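Local structure of Dot/Icm T4SS effector (Legionella pneumophila, 6VVE) at residues Arg99-Tyr105 / Trp133-Glu139; Asn23-Lys27 / Ala37-Glu41; Ile239-Thr243 / Gly282-Leu286. The protein is a kinase effector of the Dot/Icm secretion system that is activated by the host's inositol hexakisphosphate. All blocks are in the same frame, centred on the assembly; numbering follows the deposited sequence.

Interaction 1 (Arg99-Tyr105 / Trp133-Glu139). With IHP (inositol hexakisphosphate), chain B.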
loop_
_atom_site.group_PDB
_atom_site.type_symbol
_atom_site.label_atom_id
_atom_site.label_comp_id
_atom_site.label_asym_id
_atom_site.label_seq_id
_atom_site.Cartn_x
_atom_site.Cartn_y
_atom_site.Cartn_z
ATOM N N ARG A 99 -8.954 20.795 -1.381
ATOM C CA ARG A 99 -9.054 21.777 -0.303
ATOM C C ARG A 99 -9.865 21.147 0.822
ATOM O O ARG A 99 -11.057 20.871 0.653
ATOM C CB ARG A 99 -9.700 23.072 -0.785
ATOM C CG ARG A 99 -10.135 24.014 0.333
ATOM C CD ARG A 99 -8.958 24.473 1.190
ATOM N NE ARG A 99 -9.401 25.211 2.375
ATOM C CZ ARG A 99 -8.585 25.826 3.226
ATOM N NH1 ARG A 99 -7.275 25.804 3.026
ATOM N NH2 ARG A 99 -9.081 26.467 4.274
ATOM N N HIS A 100 -9.234 20.936 1.968
ATOM C CA HIS A 100 -9.878 20.349 3.130
ATOM C C HIS A 100 -9.346 21.029 4.384
ATOM O O HIS A 100 -8.285 21.659 4.351
ATOM C CB HIS A 100 -9.624 18.840 3.212
ATOM C CG HIS A 100 -9.874 18.115 1.928
ATOM N ND1 HIS A 100 -8.939 18.047 0.918
ATOM C CD2 HIS A 100 -10.954 17.427 1.487
ATOM C CE1 HIS A 100 -9.430 17.348 -0.088
ATOM N NE2 HIS A 100 -10.651 16.959 0.232
ATOM N N PRO A 101 -10.070 20.926 5.496
ATOM C CA PRO A 101 -9.563 21.492 6.754
ATOM C C PRO A 101 -8.356 20.719 7.264
ATOM O O PRO A 101 -8.100 19.574 6.876
ATOM C CB PRO A 101 -10.750 21.361 7.722
ATOM C CG PRO A 101 -11.947 21.099 6.855
ATOM C CD PRO A 101 -11.429 20.372 5.643
ATOM N N ARG A 102 -7.615 21.372 8.162
ATOM C CA ARG A 102 -6.475 20.726 8.808
ATOM C C ARG A 102 -6.868 19.382 9.404
ATOM O O ARG A 102 -6.143 18.390 9.253
ATOM C CB ARG A 102 -5.907 21.650 9.885
ATOM C CG ARG A 102 -4.996 20.979 10.892
ATOM C CD ARG A 102 -4.504 21.990 11.933
ATOM N NE ARG A 102 -3.777 23.096 11.313
ATOM C CZ ARG A 102 -3.320 24.158 11.971
ATOM N NH1 ARG A 102 -3.517 24.268 13.279
ATOM N NH2 ARG A 102 -2.671 25.114 11.318
ATOM N N GLU A 103 -8.019 19.326 10.082
ATOM C CA GLU A 103 -8.431 18.088 10.737
ATOM C C GLU A 103 -8.597 16.947 9.743
ATOM O O GLU A 103 -8.454 15.778 10.113
ATOM C CB GLU A 103 -9.736 18.313 11.506
ATOM C CG GLU A 103 -9.620 19.271 12.695
ATOM C CD GLU A 103 -9.526 20.732 12.276
ATOM O OE1 GLU A 103 -9.859 21.049 11.110
ATOM O OE2 GLU A 103 -9.111 21.564 13.113
ATOM N N PHE A 104 -8.898 17.262 8.482
ATOM C CA PHE A 104 -9.017 16.224 7.465
ATOM C C PHE A 104 -7.681 15.534 7.235
ATOM O O PHE A 104 -7.619 14.301 7.131
ATOM C CB PHE A 104 -9.545 16.831 6.164
ATOM C CG PHE A 104 -9.578 15.869 5.012
ATOM C CD1 PHE A 104 -10.646 15.006 4.843
ATOM C CD2 PHE A 104 -8.546 15.838 4.091
ATOM C CE1 PHE A 104 -10.681 14.125 3.782
ATOM C CE2 PHE A 104 -8.575 14.957 3.030
ATOM C CZ PHE A 104 -9.644 14.102 2.873
ATOM N N TYR A 105 -6.598 16.311 7.160
ATOM C CA TYR A 105 -5.278 15.724 6.957
ATOM C C TYR A 105 -4.750 15.076 8.230
ATOM O O TYR A 105 -4.086 14.035 8.167
ATOM C CB TYR A 105 -4.304 16.791 6.458
ATOM C CG TYR A 105 -4.676 17.367 5.114
ATOM C CD1 TYR A 105 -4.457 16.648 3.946
ATOM C CD2 TYR A 105 -5.239 18.633 5.008
ATOM C CE1 TYR A 105 -4.795 17.171 2.708
ATOM C CE2 TYR A 105 -5.581 19.165 3.777
ATOM C CZ TYR A 105 -5.354 18.429 2.630
ATOM O OH TYR A 105 -5.691 18.947 1.400
ATOM N N TRP A 133 1.082 14.322 5.854
ATOM C CA TRP A 133 0.684 15.634 5.372
ATOM C C TRP A 133 1.196 16.689 6.347
ATOM O O TRP A 133 0.854 16.661 7.537
ATOM C CB TRP A 133 -0.835 15.721 5.240
ATOM C CG TRP A 133 -1.394 14.933 4.106
ATOM C CD1 TRP A 133 -1.955 13.690 4.167
ATOM C CD2 TRP A 133 -1.449 15.334 2.732
ATOM N NE1 TRP A 133 -2.357 13.295 2.912
ATOM C CE2 TRP A 133 -2.063 14.287 2.015
ATOM C CE3 TRP A 133 -1.043 16.475 2.040
ATOM C CZ2 TRP A 133 -2.273 14.346 0.640
ATOM C CZ3 TRP A 133 -1.262 16.535 0.672
ATOM C CH2 TRP A 133 -1.870 15.476 -0.011
ATOM N N ASN A 134 2.011 17.609 5.844
ATOM C CA ASN A 134 2.488 18.729 6.642
ATOM C C ASN A 134 1.419 19.813 6.657
ATOM O O ASN A 134 0.965 20.268 5.596
ATOM C CB ASN A 134 3.797 19.267 6.072
ATOM C CG ASN A 134 4.484 20.234 7.019
ATOM O OD1 ASN A 134 3.985 21.334 7.278
ATOM N ND2 ASN A 134 5.640 19.830 7.537
ATOM N N ILE A 135 1.020 20.232 7.857
ATOM C CA ILE A 135 -0.138 21.103 8.004
ATOM C C ILE A 135 0.170 22.317 8.869
ATOM O O ILE A 135 -0.749 22.968 9.387
ATOM C CB ILE A 135 -1.324 20.311 8.599
ATOM C CG1 ILE A 135 -0.950 19.817 10.004
ATOM C CG2 ILE A 135 -1.693 19.153 7.700
ATOM C CD1 ILE A 135 -1.973 18.913 10.633
ATOM N N LYS A 136 1.452 22.641 9.029
ATOM C CA LYS A 136 1.797 23.795 9.858
ATOM C C LYS A 136 1.281 25.086 9.227
ATOM O O LYS A 136 1.039 26.071 9.929
ATOM C CB LYS A 136 3.305 23.863 10.093
ATOM C CG LYS A 136 4.162 24.105 8.859
ATOM C CD LYS A 136 5.614 23.747 9.161
ATOM C CE LYS A 136 6.526 24.043 7.976
ATOM N NZ LYS A 136 7.946 23.683 8.262
ATOM N N ASN A 137 1.104 25.104 7.904
ATOM C CA ASN A 137 0.360 26.152 7.204
ATOM C C ASN A 137 -0.861 25.484 6.576
ATOM O O ASN A 137 -0.724 24.691 5.636
ATOM C CB ASN A 137 1.217 26.841 6.140
ATOM C CG ASN A 137 0.486 27.990 5.453
ATOM O OD1 ASN A 137 -0.744 27.996 5.354
ATOM N ND2 ASN A 137 1.246 28.970 4.970
ATOM N N GLU A 138 -2.053 25.797 7.095
ATOM C CA GLU A 138 -3.275 25.161 6.609
ATOM C C GLU A 138 -3.551 25.484 5.145
ATOM O O GLU A 138 -4.296 24.750 4.488
ATOM C CB GLU A 138 -4.458 25.579 7.492
ATOM C CG GLU A 138 -5.840 25.327 6.895
ATOM C CD GLU A 138 -6.083 23.876 6.522
ATOM O OE1 GLU A 138 -5.246 23.014 6.871
ATOM O OE2 GLU A 138 -7.111 23.595 5.865
ATOM N N GLU A 139 -2.966 26.553 4.617
ATOM C CA GLU A 139 -3.143 26.918 3.217
ATOM C C GLU A 139 -1.979 26.480 2.337
ATOM O O GLU A 139 -2.018 26.708 1.119
ATOM C CB GLU A 139 -3.350 28.432 3.083
ATOM C CG GLU A 139 -4.764 28.897 3.401
ATOM C CD GLU A 139 -5.135 28.712 4.860
ATOM O OE1 GLU A 139 -4.343 29.122 5.738
ATOM O OE2 GLU A 139 -6.217 28.146 5.129
HETATM C C1 IHP B . 13.166 20.257 6.254
HETATM C C2 IHP B . 13.664 21.690 6.507
HETATM C C3 IHP B . 12.532 22.598 6.991
HETATM C C4 IHP B . 11.873 22.022 8.252
HETATM C C5 IHP B . 11.277 20.634 7.944
HETATM C C6 IHP B . 12.334 19.673 7.404
HETATM O O11 IHP B . 14.287 19.411 6.078
HETATM P P1 IHP B . 14.614 18.837 4.584
HETATM O O21 IHP B . 14.955 17.370 4.674
HETATM O O31 IHP B . 13.422 19.045 3.679
HETATM O O41 IHP B . 15.808 19.596 4.010
HETATM O O12 IHP B . 14.179 22.182 5.293
HETATM P P2 IHP B . 15.697 22.833 5.281
HETATM O O22 IHP B . 16.369 22.588 6.607
HETATM O O32 IHP B . 16.495 22.181 4.187
HETATM O O42 IHP B . 15.589 24.314 5.033
HETATM O O13 IHP B . 11.567 22.662 5.981
HETATM P P3 IHP B . 10.899 24.101 5.560
HETATM O O23 IHP B . 11.692 25.240 6.180
HETATM O O33 IHP B . 10.925 24.220 4.041
HETATM O O43 IHP B . 9.463 24.167 6.034
HETATM O O14 IHP B . 10.861 22.876 8.687
HETATM P P4 IHP B . 10.859 23.293 10.282
HETATM O O24 IHP B . 12.126 24.030 10.624
HETATM O O34 IHP B . 10.799 22.026 11.119
HETATM O O44 IHP B . 9.666 24.169 10.578
HETATM O O15 IHP B . 10.742 20.095 9.113
HETATM P P5 IHP B . 9.118 19.921 9.236
HETATM O O25 IHP B . 8.701 20.124 10.679
HETATM O O35 IHP B . 8.414 20.933 8.372
HETATM O O45 IHP B . 8.743 18.527 8.783
HETATM O O16 IHP B . 11.686 18.515 6.916
HETATM P P6 IHP B . 11.873 17.088 7.718
HETATM O O26 IHP B . 12.261 16.000 6.741
HETATM O O36 IHP B . 12.945 17.226 8.771
HETATM O O46 IHP B . 10.556 16.741 8.383
HETATM O O HOH W 1 -5.152 24.023 2.345
#
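The first turn of helix 102-121 and the chain leaving strand 132-134 run close together, with the CA atoms of Tyr-105 and Trp-133 6.2 Å apart and those of Arg-102 and Glu-138 5.9 Å apart. At the buried end, Tyr-105 leans its CD1 over one face of the indole, 3.5 Å from Trp-133 CD2 and offset toward the rim. The phenol ring and the five-membered ring of the indole are inclined at 48°, neither stacked nor T-shaped. Trp-133 NE1 is held by the backbone O of Asp-207, which helps to fix the rotation of the indole. Ile-135 comes next: its CG2 lies 3.7 Å from Tyr-105 CB, while its CD1 reaches the aliphatic part of Arg-102, whose chain crosses it at about a right angle.

Helix 102-121 is probably the counterpart of kinase helix C, and strand 132-134 is an edge strand of the five-stranded sheet, as in a kinase N-terminal lobe. The same strand end faces the inositol hexakisphosphate. Lys-136 stretches away from the helix and gives NZ to three phosphate oxygens, the nearest being O43 at 2.7 Å; Asn-134 ND2 adds a weak bond to O35.

Toward solvent the contact becomes electrostatic. Glu-138 swings its CG away from the backbone N (chi1 163°) and bends at chi2, which carries its carboxylate to the helix start. There OE2 and His-100 O, two acceptors with no bond between them, lie 2.7 Å apart; the positive charge of Arg-99 over OE2 probably eases the approach. The poorly ordered Arg-99 lays one guanidinium face toward Glu-138 OE2 in a long, charge-only salt bridge. Along its edge, NH1 makes a weakly hydrogen-bonded salt bridge to Glu-139 OE2 at 3.3 Å, with NH2 adding a second weak bond to the same oxygen.

Interaction 2 (Asn23-Lys27 / Ala37-Glu41)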
loop_
_atom_site.group_PDB
_atom_site.type_symbol
_atom_site.label_atom_id
_atom_site.label_comp_id
_atom_site.label_asym_id
_atom_site.label_seq_id
_atom_site.Cartn_x
_atom_site.Cartn_y
_atom_site.Cartn_z
ATOM N N ASN A 23 -1.199 15.254 22.049
ATOM C CA ASN A 23 -1.480 13.914 21.545
ATOM C C ASN A 23 -1.039 12.887 22.575
ATOM O O ASN A 23 0.109 12.917 23.032
ATOM C CB ASN A 23 -0.759 13.672 20.212
ATOM C CG ASN A 23 -1.492 12.691 19.327
ATOM O OD1 ASN A 23 -1.582 11.502 19.638
ATOM N ND2 ASN A 23 -2.012 13.187 18.205
ATOM N N LYS A 24 -1.946 11.983 22.939
ATOM C CA LYS A 24 -1.612 10.935 23.889
ATOM C C LYS A 24 -1.093 9.669 23.217
ATOM O O LYS A 24 -0.430 8.862 23.878
ATOM C CB LYS A 24 -2.834 10.566 24.736
ATOM C CG LYS A 24 -3.724 11.733 25.114
ATOM C CD LYS A 24 -4.597 11.384 26.312
ATOM C CE LYS A 24 -3.835 11.548 27.621
ATOM N NZ LYS A 24 -4.060 12.896 28.216
ATOM N N GLU A 25 -1.363 9.482 21.923
ATOM C CA GLU A 25 -1.122 8.209 21.256
ATOM C C GLU A 25 0.079 8.218 20.330
ATOM O O GLU A 25 0.792 7.219 20.255
ATOM C CB GLU A 25 -2.361 7.792 20.451
ATOM C CG GLU A 25 -3.669 7.848 21.227
ATOM C CD GLU A 25 -4.857 7.362 20.411
ATOM O OE1 GLU A 25 -4.640 6.813 19.308
ATOM O OE2 GLU A 25 -6.007 7.529 20.875
ATOM N N PHE A 26 0.329 9.311 19.617
ATOM C CA PHE A 26 1.370 9.341 18.603
ATOM C C PHE A 26 2.134 10.656 18.651
ATOM O O PHE A 26 1.554 11.717 18.913
ATOM C CB PHE A 26 0.786 9.151 17.191
ATOM C CG PHE A 26 0.059 7.855 17.000
ATOM C CD1 PHE A 26 0.754 6.696 16.688
ATOM C CD2 PHE A 26 -1.319 7.790 17.120
ATOM C CE1 PHE A 26 0.094 5.502 16.503
ATOM C CE2 PHE A 26 -1.989 6.591 16.938
ATOM C CZ PHE A 26 -1.282 5.447 16.625
ATOM N N LYS A 27 3.441 10.574 18.382
ATOM C CA LYS A 27 4.313 11.738 18.305
ATOM C C LYS A 27 5.241 11.566 17.112
ATOM O O LYS A 27 5.583 10.438 16.737
ATOM C CB LYS A 27 5.142 11.923 19.579
ATOM C CG LYS A 27 4.330 12.218 20.831
ATOM C CD LYS A 27 3.788 13.644 20.829
ATOM C CE LYS A 27 2.982 13.921 22.095
ATOM N NZ LYS A 27 2.402 15.294 22.112
ATOM N N ALA A 37 7.724 8.105 13.594
ATOM C CA ALA A 37 6.444 8.169 14.292
ATOM C C ALA A 37 6.493 7.197 15.462
ATOM O O ALA A 37 6.810 6.016 15.276
ATOM C CB ALA A 37 5.288 7.831 13.353
ATOM N N VAL A 38 6.199 7.694 16.664
ATOM C CA VAL A 38 6.275 6.912 17.892
ATOM C C VAL A 38 4.877 6.785 18.478
ATOM O O VAL A 38 4.173 7.790 18.636
ATOM C CB VAL A 38 7.226 7.562 18.915
ATOM C CG1 VAL A 38 7.209 6.787 20.230
ATOM C CG2 VAL A 38 8.640 7.639 18.361
ATOM N N ARG A 39 4.477 5.552 18.801
ATOM C CA ARG A 39 3.186 5.299 19.425
ATOM C C ARG A 39 3.374 5.003 20.905
ATOM O O ARG A 39 4.428 4.522 21.337
ATOM C CB ARG A 39 2.458 4.142 18.745
ATOM C CG ARG A 39 3.119 2.786 18.889
ATOM C CD ARG A 39 2.280 1.693 18.230
ATOM N NE ARG A 39 2.785 0.350 18.510
ATOM C CZ ARG A 39 2.458 -0.363 19.580
ATOM N NH1 ARG A 39 1.618 0.130 20.479
ATOM N NH2 ARG A 39 2.969 -1.575 19.754
ATOM N N PHE A 40 2.335 5.299 21.684
ATOM C CA PHE A 40 2.383 5.208 23.136
ATOM C C PHE A 40 1.274 4.305 23.653
ATOM O O PHE A 40 0.184 4.247 23.078
ATOM C CB PHE A 40 2.236 6.597 23.781
ATOM C CG PHE A 40 3.374 7.530 23.483
ATOM C CD1 PHE A 40 3.525 8.087 22.222
ATOM C CD2 PHE A 40 4.296 7.852 24.469
ATOM C CE1 PHE A 40 4.566 8.936 21.944
ATOM C CE2 PHE A 40 5.349 8.711 24.195
ATOM C CZ PHE A 40 5.484 9.252 22.934
ATOM N N GLU A 41 1.567 3.601 24.750
ATOM C CA GLU A 41 0.568 2.876 25.518
ATOM C C GLU A 41 0.808 3.170 26.992
ATOM O O GLU A 41 1.953 3.145 27.460
ATOM C CB GLU A 41 0.632 1.361 25.278
ATOM C CG GLU A 41 0.397 0.936 23.844
ATOM C CD GLU A 41 0.412 -0.585 23.688
ATOM O OE1 GLU A 41 0.018 -1.277 24.635
ATOM O OE2 GLU A 41 0.818 -1.082 22.619
#
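Phe-40 and Lys-27 meet because each places CG beside its own backbone N; in Lys-27 this first torsion (chi1 -64°) sets CG against the phenylalanine ring, 3.5 Å from Phe-40 CE1. The lysine chain crosses the phenylalanine at about a right angle, and a bend at chi2 (-74°) then carries the rest of it away to a salt bridge with Glu-21. This is the open end of the antiparallel beta hairpin formed by strands 26-30 and 34-41, the two middle strands of a four-stranded sheet.

Lys-27 and Val-38 form a hydrogen-bonded pair: Lys-27 N donates to Val-38 O at 2.9 Å, and Val-38 N returns a nearly straight bond to Lys-27 O at 2.8 Å. Phe-26 and Arg-39 follow as a non-hydrogen-bonded pair on the other face of the sheet. There the ring of Phe-26 lies obliquely against the start of the arginine chain, CE1 3.5 Å from Arg-39 CB. That face packs on helix 102-121: Phe-26 touches Ile-113 and Glu-114, and Arg-39 NE bonds to the hydroxyl of Tyr-121. Arg-39 is itself steered by Glu-41, whose OE2 takes NH1 in the guanidinium plane at 2.6 Å, using the anti lone pair.

Past the regular pairing, Glu-25 O still takes the Phe-40 N-H at 2.8 Å and also lies at the edge of the Phe-40 ring. The turn before it is shaped by Asn-23, whose OD1 accepts from Glu-25 N in the carbonyl plane, an Asx turn, and from Phe-26 N, which extends it to an Asx motif and comes from above that plane at 2.9 Å.

Interaction 3 (Ile239-Thr243 / Gly282-Leu286)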
loop_
_atom_site.group_PDB
_atom_site.type_symbol
_atom_site.label_atom_id
_atom_site.label_comp_id
_atom_site.label_asym_id
_atom_site.label_seq_id
_atom_site.Cartn_x
_atom_site.Cartn_y
_atom_site.Cartn_z
ATOM N N ILE A 239 -0.462 -9.184 -15.092
ATOM C CA ILE A 239 0.925 -9.186 -15.547
ATOM C C ILE A 239 1.330 -10.574 -16.032
ATOM O O ILE A 239 2.069 -10.710 -17.015
ATOM C CB ILE A 239 1.840 -8.686 -14.416
ATOM C CG1 ILE A 239 1.410 -7.284 -13.967
ATOM C CG2 ILE A 239 3.288 -8.682 -14.848
ATOM C CD1 ILE A 239 2.198 -6.745 -12.779
ATOM N N TYR A 240 0.906 -11.626 -15.331
ATOM C CA TYR A 240 1.268 -13.009 -15.662
ATOM C C TYR A 240 -0.009 -13.820 -15.800
ATOM O O TYR A 240 -0.281 -14.722 -15.002
ATOM C CB TYR A 240 2.185 -13.622 -14.598
ATOM C CG TYR A 240 3.444 -12.833 -14.355
ATOM C CD1 TYR A 240 4.427 -12.729 -15.340
ATOM C CD2 TYR A 240 3.659 -12.190 -13.142
ATOM C CE1 TYR A 240 5.577 -11.999 -15.125
ATOM C CE2 TYR A 240 4.813 -11.458 -12.915
ATOM C CZ TYR A 240 5.770 -11.367 -13.905
ATOM O OH TYR A 240 6.908 -10.636 -13.684
ATOM N N PRO A 241 -0.813 -13.527 -16.814
ATOM C CA PRO A 241 -2.081 -14.258 -17.006
ATOM C C PRO A 241 -1.824 -15.739 -17.220
ATOM O O PRO A 241 -0.712 -16.137 -17.601
ATOM C CB PRO A 241 -2.678 -13.609 -18.265
ATOM C CG PRO A 241 -1.487 -12.992 -18.985
ATOM C CD PRO A 241 -0.574 -12.528 -17.879
ATOM N N PRO A 242 -2.821 -16.584 -16.978
ATOM C CA PRO A 242 -2.650 -18.015 -17.260
ATOM C C PRO A 242 -2.462 -18.268 -18.750
ATOM O O PRO A 242 -2.939 -17.516 -19.600
ATOM C CB PRO A 242 -3.956 -18.647 -16.758
ATOM C CG PRO A 242 -4.626 -17.589 -15.920
ATOM C CD PRO A 242 -4.164 -16.267 -16.472
ATOM N N THR A 243 -1.761 -19.356 -19.058
ATOM C CA THR A 243 -1.420 -19.728 -20.423
ATOM C C THR A 243 -1.841 -21.167 -20.676
ATOM O O THR A 243 -1.642 -22.041 -19.826
ATOM C CB THR A 243 0.091 -19.567 -20.672
ATOM O OG1 THR A 243 0.418 -18.175 -20.767
ATOM C CG2 THR A 243 0.497 -20.263 -21.945
ATOM N N GLY A 282 -6.535 -24.134 -14.638
ATOM C CA GLY A 282 -5.909 -23.240 -15.586
ATOM C C GLY A 282 -6.648 -21.945 -15.812
ATOM O O GLY A 282 -6.425 -21.290 -16.839
ATOM N N LEU A 283 -7.515 -21.545 -14.876
ATOM C CA LEU A 283 -8.331 -20.352 -15.039
ATOM C C LEU A 283 -7.654 -19.093 -14.516
ATOM O O LEU A 283 -7.886 -18.006 -15.055
ATOM C CB LEU A 283 -9.669 -20.531 -14.318
ATOM C CG LEU A 283 -10.506 -21.745 -14.731
ATOM C CD1 LEU A 283 -11.843 -21.718 -14.001
ATOM C CD2 LEU A 283 -10.704 -21.788 -16.228
ATOM N N ILE A 284 -6.845 -19.211 -13.466
ATOM C CA ILE A 284 -6.152 -18.085 -12.868
ATOM C C ILE A 284 -4.695 -18.475 -12.648
ATOM O O ILE A 284 -4.330 -19.653 -12.627
ATOM C CB ILE A 284 -6.788 -17.640 -11.535
ATOM C CG1 ILE A 284 -6.707 -18.764 -10.498
ATOM C CG2 ILE A 284 -8.225 -17.234 -11.744
ATOM C CD1 ILE A 284 -7.117 -18.335 -9.093
ATOM N N SER A 285 -3.865 -17.460 -12.471
ATOM C CA SER A 285 -2.471 -17.626 -12.090
ATOM C C SER A 285 -2.304 -17.293 -10.612
ATOM O O SER A 285 -3.115 -16.581 -10.012
ATOM C CB SER A 285 -1.563 -16.724 -12.935
ATOM O OG SER A 285 -1.690 -17.053 -14.302
ATOM N N LEU A 286 -1.228 -17.804 -10.032
ATOM C CA LEU A 286 -0.898 -17.543 -8.641
ATOM C C LEU A 286 0.612 -17.365 -8.528
ATOM O O LEU A 286 1.363 -18.022 -9.253
ATOM C CB LEU A 286 -1.347 -18.691 -7.725
ATOM C CG LEU A 286 -2.840 -18.976 -7.637
ATOM C CD1 LEU A 286 -3.075 -20.246 -6.833
ATOM C CD2 LEU A 286 -3.578 -17.807 -7.022
#
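Two loops meet here at the ends of helices in the helical C-terminal part of the chain, in a small contact of one hydroxyl-to-carbonyl hydrogen bond and proline packing. Residues 239-243 leave helix 231-239, and residues 282-286 leave helix 272-280. Ser-285 turns its OG beside its own backbone N (chi1 -60°), which sets the hydroxyl to donate to Tyr-240 O at 2.8 Å, in the carbonyl plane. The same OG sits 2.9 Å from Pro-242 N, a nitrogen with no hydrogen to give, so this is pure packing.

The second loop begins with a Schellman motif: Gly-282, at positive phi, ends helix 272-280 and sends the chain off toward Ser-285. Pro-242 presses on the backbone that follows, its CG 3.4 Å from Leu-283 O and equally close to Ile-284 C, while CB faces Gly-282 O at 3.6 Å. Asn-237, in the last turns of helix 231-239, takes Ser-285 N with its OD1 and touches Pro-242 as well. Pro-242 also touches Ile-250 and Trp-252; the end of the Tyr-240 side chain leads away, and its OH bonds to Lys-155 O.

Helix 102-121 joins the first two contacts: its first turn belongs to interaction 1, while Ile-113, Glu-114 and Phe-117 farther along it take the hairpin face of interaction 2. Their centres lie 20 Å apart and their nearest atoms about 9 Å. Interaction 1 touches the inositol hexakisphosphate, whereas the side chain of Ala-37 in interaction 2 stays about 11 Å from it. The side chain of Trp-133 is also about 9 Å from the bound manganese and from ADP, so interaction 1 touches the activator directly and comes near the nucleotide site. Interaction 3 is remote, its centre 44 Å from each of the others, across the centre of the chain.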